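Local structure of Sec-alkylsulfatase (Pseudomonas sp., 4AXH) at residues Y299-P313 and Y344-N356. The protein hydrolyses secondary alkyl sulfates enantioselectively with the help of two zinc ions, inverting the configuration to release (S)-alcohols and sulfate. Residues are numbered along the deposited sequence; the frame is centred on the assembly and turned at random. Where two conformers were deposited one is given.
Sequences YLPQFKVLNTADNAP and YGDRTDVLIQQHN. With ZN (zinc ion), chain C; ZN (zinc ion), chain D.
Asp310 and His355 meet at a zinc ion where two neighbouring parallel strands, 305-307 and 350-352, run out into the active-site loops. Asp310 OD2 bridges both metals, 2.1 Å from the zinc of chain C and 2.2 Å from that of chain D, a role suited to a carboxylate oxygen; His355 NE2 binds the former, which Asp183, His184 and a water complete. Just behind them, Asn307 suits its buried place because its amide works at both ends. With CG anti to the backbone N (chi1 -172°), OD1 accepts from Ala309 N in an Asx turn, while ND2 reaches Gln354 OE1 at 3.0 Å, approaching from above that carbonyl plane. The Gln354 amide has a further polar partner in Thr136. Between the strands, Ile352 N donates to Leu306 O at 2.7 Å. Branched, apolar Leu306 lays CD1 against the Tyr344 ring, and Tyr299 forms an offset stack on it, flat rings filling this buried side. At the partly exposed outer end, long, flexible Lys304 in one of two conformers makes a long, probably loose salt bridge to Asp349 (NZ to OD1 3.5 Å). In this metallo-beta-lactamase fold, strand 305-307 lies between 296-300 and 350-352; Leu351 rests on helix 362-388, whereas Val305 and Ile352 face strand 124-128.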
ATOM      1  N   TYR A 299     -14.915 -20.155  16.864  1.00 41.63           N
ATOM      2  CA  TYR A 299     -16.297 -20.582  17.040  1.00 42.45           C
ATOM      3  C   TYR A 299     -16.332 -21.586  18.203  1.00 44.04           C
ATOM      4  O   TYR A 299     -15.370 -22.319  18.435  1.00 42.90           O
ATOM      5  CB  TYR A 299     -16.899 -21.139  15.717  1.00 44.40           C
ATOM      6  CG  TYR A 299     -18.284 -21.743  15.842  1.00 46.62           C
ATOM      7  CD1 TYR A 299     -19.406 -20.939  16.021  1.00 47.33           C
ATOM      8  CD2 TYR A 299     -18.483 -23.116  15.706  1.00 48.55           C
ATOM      9  CE1 TYR A 299     -20.684 -21.492  16.116  1.00 47.25           C
ATOM     10  CE2 TYR A 299     -19.759 -23.678  15.771  1.00 48.99           C
ATOM     11  CZ  TYR A 299     -20.856 -22.865  15.987  1.00 53.33           C
ATOM     12  OH  TYR A 299     -22.093 -23.446  16.117  1.00 50.43           O
ATOM     13  N   LEU A 300     -17.397 -21.530  18.980  1.00 39.36           N
ATOM     14  CA  LEU A 300     -17.603 -22.401  20.117  1.00 37.84           C
ATOM     15  C   LEU A 300     -18.800 -23.283  19.818  1.00 41.15           C
ATOM     16  O   LEU A 300     -19.947 -22.894  20.098  1.00 38.15           O
ATOM     17  CB  LEU A 300     -17.771 -21.608  21.426  1.00 37.38           C
ATOM     18  CG  LEU A 300     -16.578 -20.752  21.792  1.00 41.81           C
ATOM     19  CD1 LEU A 300     -16.865 -19.916  23.017  1.00 41.41           C
ATOM     20  CD2 LEU A 300     -15.332 -21.598  21.981  1.00 45.00           C
ATOM     21  N   PRO A 301     -18.546 -24.464  19.186  1.00 41.15           N
ATOM     22  CA  PRO A 301     -19.669 -25.353  18.822  1.00 42.33           C
ATOM     23  C   PRO A 301     -20.588 -25.744  19.975  1.00 46.53           C
ATOM     24  O   PRO A 301     -21.800 -25.758  19.777  1.00 48.20           O
ATOM     25  CB  PRO A 301     -19.009 -26.532  18.092  1.00 43.96           C
ATOM     26  CG  PRO A 301     -17.567 -26.413  18.359  1.00 47.15           C
ATOM     27  CD  PRO A 301     -17.251 -25.019  18.743  1.00 42.30           C
ATOM     28  N   GLN A 302     -20.035 -25.932  21.180  1.00 42.25           N
ATOM     29  CA  GLN A 302     -20.794 -26.296  22.382  1.00 42.20           C
ATOM     30  C   GLN A 302     -21.723 -25.199  22.845  1.00 48.74           C
ATOM     31  O   GLN A 302     -22.788 -25.492  23.400  1.00 51.65           O
ATOM     32  CB  GLN A 302     -19.858 -26.648  23.547  1.00 42.90           C
ATOM     33  CG  GLN A 302     -18.988 -27.881  23.342  1.00 44.48           C
ATOM     34  CD  GLN A 302     -17.783 -27.862  24.258  1.00 63.57           C
ATOM     35  OE1 GLN A 302     -17.441 -26.861  24.911  1.00 55.01           O
ATOM     36  NE2 GLN A 302     -17.096 -28.973  24.315  1.00 61.94           N
ATOM     37  N   PHE A 303     -21.310 -23.936  22.654  1.00 43.38           N
ATOM     38  CA  PHE A 303     -22.031 -22.760  23.126  1.00 41.62           C
ATOM     39  C   PHE A 303     -22.886 -22.084  22.054  1.00 46.56           C
ATOM     40  O   PHE A 303     -23.748 -21.266  22.406  1.00 46.34           O
ATOM     41  CB  PHE A 303     -21.023 -21.747  23.681  1.00 42.27           C
ATOM     42  CG  PHE A 303     -20.317 -22.160  24.947  1.00 42.52           C
ATOM     43  CD1 PHE A 303     -19.180 -22.958  24.898  1.00 44.08           C
ATOM     44  CD2 PHE A 303     -20.740 -21.688  26.181  1.00 44.57           C
ATOM     45  CE1 PHE A 303     -18.534 -23.341  26.065  1.00 46.50           C
ATOM     46  CE2 PHE A 303     -20.079 -22.057  27.351  1.00 45.91           C
ATOM     47  CZ  PHE A 303     -18.986 -22.889  27.284  1.00 45.19           C
ATOM     48  N   LYS A 304     -22.659 -22.421  20.760  1.00 42.98           N
ATOM     49  CA  LYS A 304     -23.369 -21.806  19.628  0.50 43.28           C
ATOM     50  C   LYS A 304     -23.103 -20.275  19.605  1.00 48.92           C
ATOM     51  O   LYS A 304     -24.013 -19.474  19.311  1.00 49.31           O
ATOM     52  CB  LYS A 304     -24.890 -22.131  19.630  0.50 44.36           C
ATOM     53  CG  LYS A 304     -25.270 -23.417  18.914  0.50 42.84           C
ATOM     54  CD  LYS A 304     -26.772 -23.458  18.632  0.50 42.15           C
ATOM     55  CE  LYS A 304     -27.066 -23.637  17.160  0.50 41.04           C
ATOM     56  NZ  LYS A 304     -28.230 -22.813  16.718  0.50 49.83           N
ATOM     57  N   VAL A 305     -21.844 -19.873  19.974  1.00 44.20           N
ATOM     58  CA  VAL A 305     -21.358 -18.490  20.026  1.00 42.79           C
ATOM     59  C   VAL A 305     -20.193 -18.345  19.058  1.00 44.90           C
ATOM     60  O   VAL A 305     -19.397 -19.288  18.909  1.00 46.20           O
ATOM     61  CB  VAL A 305     -21.042 -17.898  21.441  1.00 46.77           C
ATOM     62  CG1 VAL A 305     -22.016 -18.352  22.514  1.00 46.16           C
ATOM     63  CG2 VAL A 305     -19.629 -18.171  21.877  1.00 47.52           C
ATOM     64  N   LEU A 306     -20.102 -17.187  18.379  1.00 36.91           N
ATOM     65  CA  LEU A 306     -19.010 -16.912  17.447  1.00 34.33           C
ATOM     66  C   LEU A 306     -18.203 -15.714  17.914  1.00 38.69           C
ATOM     67  O   LEU A 306     -18.773 -14.676  18.267  1.00 38.78           O
ATOM     68  CB  LEU A 306     -19.503 -16.751  15.995  1.00 33.17           C
ATOM     69  CG  LEU A 306     -18.478 -16.328  14.927  1.00 35.33           C
ATOM     70  CD1 LEU A 306     -17.520 -17.447  14.597  1.00 36.11           C
ATOM     71  CD2 LEU A 306     -19.148 -15.848  13.697  1.00 31.94           C
ATOM     72  N   ASN A 307     -16.873 -15.878  17.960  1.00 34.67           N
ATOM     73  CA  ASN A 307     -15.974 -14.801  18.338  1.00 34.01           C
ATOM     74  C   ASN A 307     -15.147 -14.403  17.107  1.00 37.45           C
ATOM     75  O   ASN A 307     -14.379 -15.206  16.583  1.00 37.89           O
ATOM     76  CB  ASN A 307     -15.127 -15.134  19.563  1.00 27.15           C
ATOM     77  CG  ASN A 307     -14.352 -13.947  20.067  1.00 28.45           C
ATOM     78  OD1 ASN A 307     -13.966 -13.063  19.306  1.00 22.32           O
ATOM     79  ND2 ASN A 307     -14.091 -13.893  21.366  1.00 21.29           N
ATOM     80  N   THR A 308     -15.334 -13.158  16.654  1.00 31.50           N
ATOM     81  CA  THR A 308     -14.728 -12.595  15.444  1.00 30.20           C
ATOM     82  C   THR A 308     -13.506 -11.733  15.683  1.00 33.61           C
ATOM     83  O   THR A 308     -13.169 -10.921  14.809  1.00 34.37           O
ATOM     84  CB  THR A 308     -15.770 -11.790  14.684  1.00 34.90           C
ATOM     85  OG1 THR A 308     -16.122 -10.648  15.470  1.00 37.91           O
ATOM     86  CG2 THR A 308     -17.001 -12.601  14.362  1.00 28.53           C
ATOM     87  N   ALA A 309     -12.845 -11.876  16.865  1.00 27.01           N
ATOM     88  CA  ALA A 309     -11.667 -11.087  17.226  1.00 24.50           C
ATOM     89  C   ALA A 309     -11.999  -9.591  16.967  1.00 27.74           C
ATOM     90  O   ALA A 309     -13.009  -9.112  17.505  1.00 27.11           O
ATOM     91  CB  ALA A 309     -10.459 -11.546  16.399  1.00 24.49           C
ATOM     92  N   ASP A 310     -11.200  -8.891  16.111  1.00 24.07           N
ATOM     93  CA  ASP A 310     -11.390  -7.484  15.682  1.00 23.96           C
ATOM     94  C   ASP A 310     -11.805  -7.390  14.198  1.00 30.85           C
ATOM     95  O   ASP A 310     -11.713  -6.302  13.589  1.00 28.06           O
ATOM     96  CB  ASP A 310     -10.103  -6.677  15.850  1.00 24.60           C
ATOM     97  CG  ASP A 310      -9.528  -6.624  17.235  1.00 27.20           C
ATOM     98  OD1 ASP A 310     -10.122  -7.249  18.153  1.00 28.50           O
ATOM     99  OD2 ASP A 310      -8.479  -5.953  17.412  1.00 24.48           O
ATOM    100  N   ASN A 311     -12.242  -8.549  13.621  1.00 29.50           N
ATOM    101  CA  ASN A 311     -12.630  -8.651  12.230  1.00 29.27           C
ATOM    102  C   ASN A 311     -13.936  -7.971  11.860  1.00 31.92           C
ATOM    103  O   ASN A 311     -14.139  -7.649  10.679  1.00 31.63           O
ATOM    104  CB  ASN A 311     -12.619 -10.103  11.798  1.00 29.87           C
ATOM    105  CG  ASN A 311     -11.258 -10.683  11.944  1.00 46.09           C
ATOM    106  OD1 ASN A 311     -10.265 -10.090  11.506  1.00 40.60           O
ATOM    107  ND2 ASN A 311     -11.179 -11.794  12.649  1.00 40.29           N
ATOM    108  N   ALA A 312     -14.832  -7.772  12.841  1.00 26.95           N
ATOM    109  CA  ALA A 312     -16.107  -7.142  12.556  1.00 26.66           C
ATOM    110  C   ALA A 312     -16.630  -6.411  13.778  1.00 28.73           C
ATOM    111  O   ALA A 312     -17.667  -6.790  14.319  1.00 29.38           O
ATOM    112  CB  ALA A 312     -17.107  -8.190  12.072  1.00 27.57           C
ATOM    113  N   PRO A 313     -15.962  -5.330  14.227  1.00 23.90           N
ATOM    114  CA  PRO A 313     -16.457  -4.627  15.422  1.00 23.57           C
ATOM    115  C   PRO A 313     -17.615  -3.650  15.137  1.00 26.94           C
ATOM    116  O   PRO A 313     -17.867  -3.318  13.978  1.00 26.84           O
ATOM    117  CB  PRO A 313     -15.194  -3.921  15.928  1.00 24.58           C
ATOM    118  CG  PRO A 313     -14.407  -3.627  14.716  1.00 27.15           C
ATOM    119  CD  PRO A 313     -14.724  -4.699  13.713  1.00 23.59           C
ATOM    120  N   TYR A 344     -20.785 -20.339  10.076  1.00 33.04           N
ATOM    121  CA  TYR A 344     -21.308 -20.255  11.442  1.00 32.58           C
ATOM    122  C   TYR A 344     -22.627 -19.547  11.643  1.00 37.48           C
ATOM    123  O   TYR A 344     -23.248 -19.775  12.678  1.00 38.57           O
ATOM    124  CB  TYR A 344     -20.238 -19.699  12.414  1.00 34.68           C
ATOM    125  CG  TYR A 344     -18.875 -20.329  12.241  1.00 36.78           C
ATOM    126  CD1 TYR A 344     -18.667 -21.678  12.522  1.00 38.46           C
ATOM    127  CD2 TYR A 344     -17.809 -19.597  11.723  1.00 37.23           C
ATOM    128  CE1 TYR A 344     -17.421 -22.272  12.334  1.00 39.49           C
ATOM    129  CE2 TYR A 344     -16.557 -20.182  11.526  1.00 38.62           C
ATOM    130  CZ  TYR A 344     -16.367 -21.520  11.836  1.00 45.19           C
ATOM    131  OH  TYR A 344     -15.148 -22.114  11.617  1.00 41.91           O
ATOM    132  N   GLY A 345     -23.046 -18.731  10.681  1.00 33.83           N
ATOM    133  CA  GLY A 345     -24.277 -17.951  10.735  1.00 34.59           C
ATOM    134  C   GLY A 345     -25.532 -18.680  11.166  1.00 40.67           C
ATOM    135  O   GLY A 345     -26.281 -18.172  12.000  1.00 38.45           O
ATOM    136  N   ASP A 346     -25.743 -19.899  10.633  1.00 42.37           N
ATOM    137  CA  ASP A 346     -26.910 -20.736  10.967  1.00 43.76           C
ATOM    138  C   ASP A 346     -26.769 -21.483  12.303  1.00 48.16           C
ATOM    139  O   ASP A 346     -27.793 -21.910  12.859  1.00 48.21           O
ATOM    140  CB  ASP A 346     -27.212 -21.727   9.840  1.00 46.62           C
ATOM    141  CG  ASP A 346     -27.261 -21.115   8.445  1.00 60.53           C
ATOM    142  OD1 ASP A 346     -27.788 -19.979   8.310  1.00 59.77           O
ATOM    143  OD2 ASP A 346     -26.777 -21.772   7.491  1.00 69.86           O
ATOM    144  N   ARG A 347     -25.502 -21.588  12.829  1.00 43.88           N
ATOM    145  CA  ARG A 347     -25.066 -22.243  14.087  1.00 42.14           C
ATOM    146  C   ARG A 347     -24.718 -21.268  15.231  1.00 45.92           C
ATOM    147  O   ARG A 347     -24.092 -21.690  16.215  1.00 45.98           O
ATOM    148  CB  ARG A 347     -23.796 -23.020  13.812  1.00 37.47           C
ATOM    149  CG  ARG A 347     -23.961 -24.309  13.088  1.00 42.68           C
ATOM    150  CD  ARG A 347     -22.662 -25.061  13.182  1.00 38.55           C
ATOM    151  NE  ARG A 347     -21.645 -24.707  12.213  1.00 33.05           N
ATOM    152  CZ  ARG A 347     -20.457 -25.293  12.185  1.00 47.71           C
ATOM    153  NH1 ARG A 347     -20.143 -26.217  13.088  1.00 53.76           N
ATOM    154  NH2 ARG A 347     -19.588 -24.999  11.231  1.00 34.50           N
ATOM    155  N   THR A 348     -25.073 -19.976  15.105  1.00 40.98           N
ATOM    156  CA  THR A 348     -24.702 -18.995  16.123  1.00 40.00           C
ATOM    157  C   THR A 348     -25.839 -18.206  16.689  1.00 43.80           C
ATOM    158  O   THR A 348     -26.638 -17.663  15.932  1.00 44.98           O
ATOM    159  CB  THR A 348     -23.436 -18.202  15.754  1.00 48.93           C
ATOM    160  OG1 THR A 348     -23.155 -17.278  16.803  1.00 58.05           O
ATOM    161  CG2 THR A 348     -23.566 -17.449  14.471  1.00 49.60           C
ATOM    162  N   ASP A 349     -25.929 -18.169  18.037  1.00 39.17           N
ATOM    163  CA  ASP A 349     -26.989 -17.472  18.778  1.00 38.04           C
ATOM    164  C   ASP A 349     -26.538 -16.102  19.248  1.00 41.00           C
ATOM    165  O   ASP A 349     -27.335 -15.183  19.326  1.00 40.82           O
ATOM    166  CB  ASP A 349     -27.472 -18.314  19.980  1.00 39.62           C
ATOM    167  CG  ASP A 349     -28.232 -19.596  19.634  1.00 54.37           C
ATOM    168  OD1 ASP A 349     -28.609 -19.775  18.434  1.00 56.95           O
ATOM    169  OD2 ASP A 349     -28.455 -20.424  20.555  1.00 56.91           O
ATOM    170  N   VAL A 350     -25.272 -15.974  19.613  1.00 37.70           N
ATOM    171  CA  VAL A 350     -24.710 -14.714  20.081  1.00 36.12           C
ATOM    172  C   VAL A 350     -23.320 -14.582  19.573  1.00 36.85           C
ATOM    173  O   VAL A 350     -22.531 -15.496  19.728  1.00 36.02           O
ATOM    174  CB  VAL A 350     -24.832 -14.482  21.612  1.00 39.86           C
ATOM    175  CG1 VAL A 350     -24.711 -15.779  22.392  1.00 39.09           C
ATOM    176  CG2 VAL A 350     -23.846 -13.418  22.107  1.00 39.69           C
ATOM    177  N   LEU A 351     -23.034 -13.460  18.926  1.00 33.45           N
ATOM    178  CA  LEU A 351     -21.712 -13.135  18.412  1.00 33.36           C
ATOM    179  C   LEU A 351     -20.966 -12.328  19.488  1.00 36.08           C
ATOM    180  O   LEU A 351     -21.527 -11.388  20.042  1.00 32.98           O
ATOM    181  CB  LEU A 351     -21.838 -12.330  17.113  1.00 33.10           C
ATOM    182  CG  LEU A 351     -20.552 -11.851  16.464  1.00 38.57           C
ATOM    183  CD1 LEU A 351     -20.656 -11.933  14.994  1.00 39.40           C
ATOM    184  CD2 LEU A 351     -20.267 -10.413  16.816  1.00 42.61           C
ATOM    185  N   ILE A 352     -19.716 -12.707  19.789  1.00 33.22           N
ATOM    186  CA  ILE A 352     -18.877 -11.948  20.736  1.00 32.89           C
ATOM    187  C   ILE A 352     -17.612 -11.406  20.049  1.00 36.04           C
ATOM    188  O   ILE A 352     -17.227 -11.877  18.981  1.00 34.42           O
ATOM    189  CB  ILE A 352     -18.612 -12.626  22.105  1.00 34.92           C
ATOM    190  CG1 ILE A 352     -17.752 -13.887  21.956  1.00 33.51           C
ATOM    191  CG2 ILE A 352     -19.946 -12.877  22.874  1.00 36.51           C
ATOM    192  CD1 ILE A 352     -17.075 -14.314  23.184  1.00 25.45           C
ATOM    193  N   GLN A 353     -17.012 -10.379  20.622  1.00 34.19           N
ATOM    194  CA  GLN A 353     -15.828  -9.762  20.024  1.00 34.58           C
ATOM    195  C   GLN A 353     -14.767  -9.429  21.060  1.00 33.72           C
ATOM    196  O   GLN A 353     -15.020  -9.558  22.261  1.00 34.12           O
ATOM    197  CB  GLN A 353     -16.237  -8.486  19.279  1.00 37.12           C
ATOM    198  CG  GLN A 353     -17.076  -8.712  18.052  1.00 41.23           C
ATOM    199  CD  GLN A 353     -18.153  -7.707  17.989  1.00 56.12           C
ATOM    200  OE1 GLN A 353     -18.628  -7.205  19.001  1.00 50.90           O
ATOM    201  NE2 GLN A 353     -18.565  -7.416  16.786  1.00 62.58           N
ATOM    202  N   GLN A 354     -13.595  -8.981  20.591  1.00 27.22           N
ATOM    203  CA  GLN A 354     -12.497  -8.621  21.479  1.00 27.04           C
ATOM    204  C   GLN A 354     -12.389  -7.092  21.677  1.00 32.14           C
ATOM    205  O   GLN A 354     -11.463  -6.576  22.306  1.00 32.89           O
ATOM    206  CB  GLN A 354     -11.194  -9.319  21.057  1.00 28.10           C
ATOM    207  CG  GLN A 354     -11.319 -10.855  21.012  1.00 20.15           C
ATOM    208  CD  GLN A 354     -11.582 -11.433  22.393  1.00 35.58           C
ATOM    209  OE1 GLN A 354     -12.715 -11.699  22.801  1.00 30.46           O
ATOM    210  NE2 GLN A 354     -10.535 -11.634  23.151  1.00 33.74           N
ATOM    211  N   HIS A 355     -13.384  -6.390  21.168  1.00 26.84           N
ATOM    212  CA  HIS A 355     -13.624  -4.981  21.373  1.00 26.46           C
ATOM    213  C   HIS A 355     -15.110  -4.890  21.369  1.00 33.19           C
ATOM    214  O   HIS A 355     -15.743  -5.534  20.530  1.00 33.00           O
ATOM    215  CB  HIS A 355     -13.055  -4.113  20.248  1.00 27.01           C
ATOM    216  CG  HIS A 355     -11.578  -3.986  20.291  1.00 29.49           C
ATOM    217  ND1 HIS A 355     -10.954  -3.315  21.306  1.00 31.07           N
ATOM    218  CD2 HIS A 355     -10.652  -4.477  19.445  1.00 30.30           C
ATOM    219  CE1 HIS A 355      -9.667  -3.407  21.045  1.00 30.30           C
ATOM    220  NE2 HIS A 355      -9.440  -4.097  19.929  1.00 30.15           N
ATOM    221  N   ASN A 356     -15.687  -4.127  22.318  1.00 31.31           N
ATOM    222  CA  ASN A 356     -17.131  -3.864  22.432  1.00 30.77           C
ATOM    223  C   ASN A 356     -18.055  -5.022  22.814  1.00 34.41           C
ATOM    224  O   ASN A 356     -17.600  -6.103  23.162  1.00 35.18           O
ATOM    225  CB  ASN A 356     -17.668  -3.109  21.223  1.00 28.15           C
ATOM    226  CG  ASN A 356     -16.765  -2.009  20.751  1.00 36.71           C
ATOM    227  OD1 ASN A 356     -16.079  -2.150  19.745  1.00 19.86           O
ATOM    228  ND2 ASN A 356     -16.762  -0.891  21.451  1.00 35.18           N
TER
HETATM  229 ZN    ZN C 700      -7.870  -5.116  19.292  1.00 33.36          ZN
HETATM  230 ZN    ZN D 701      -6.546  -5.974  16.397  1.00 39.46          ZN
HETATM  231  O   HOH W   1      -6.285  -4.643  17.982  1.00 31.68           O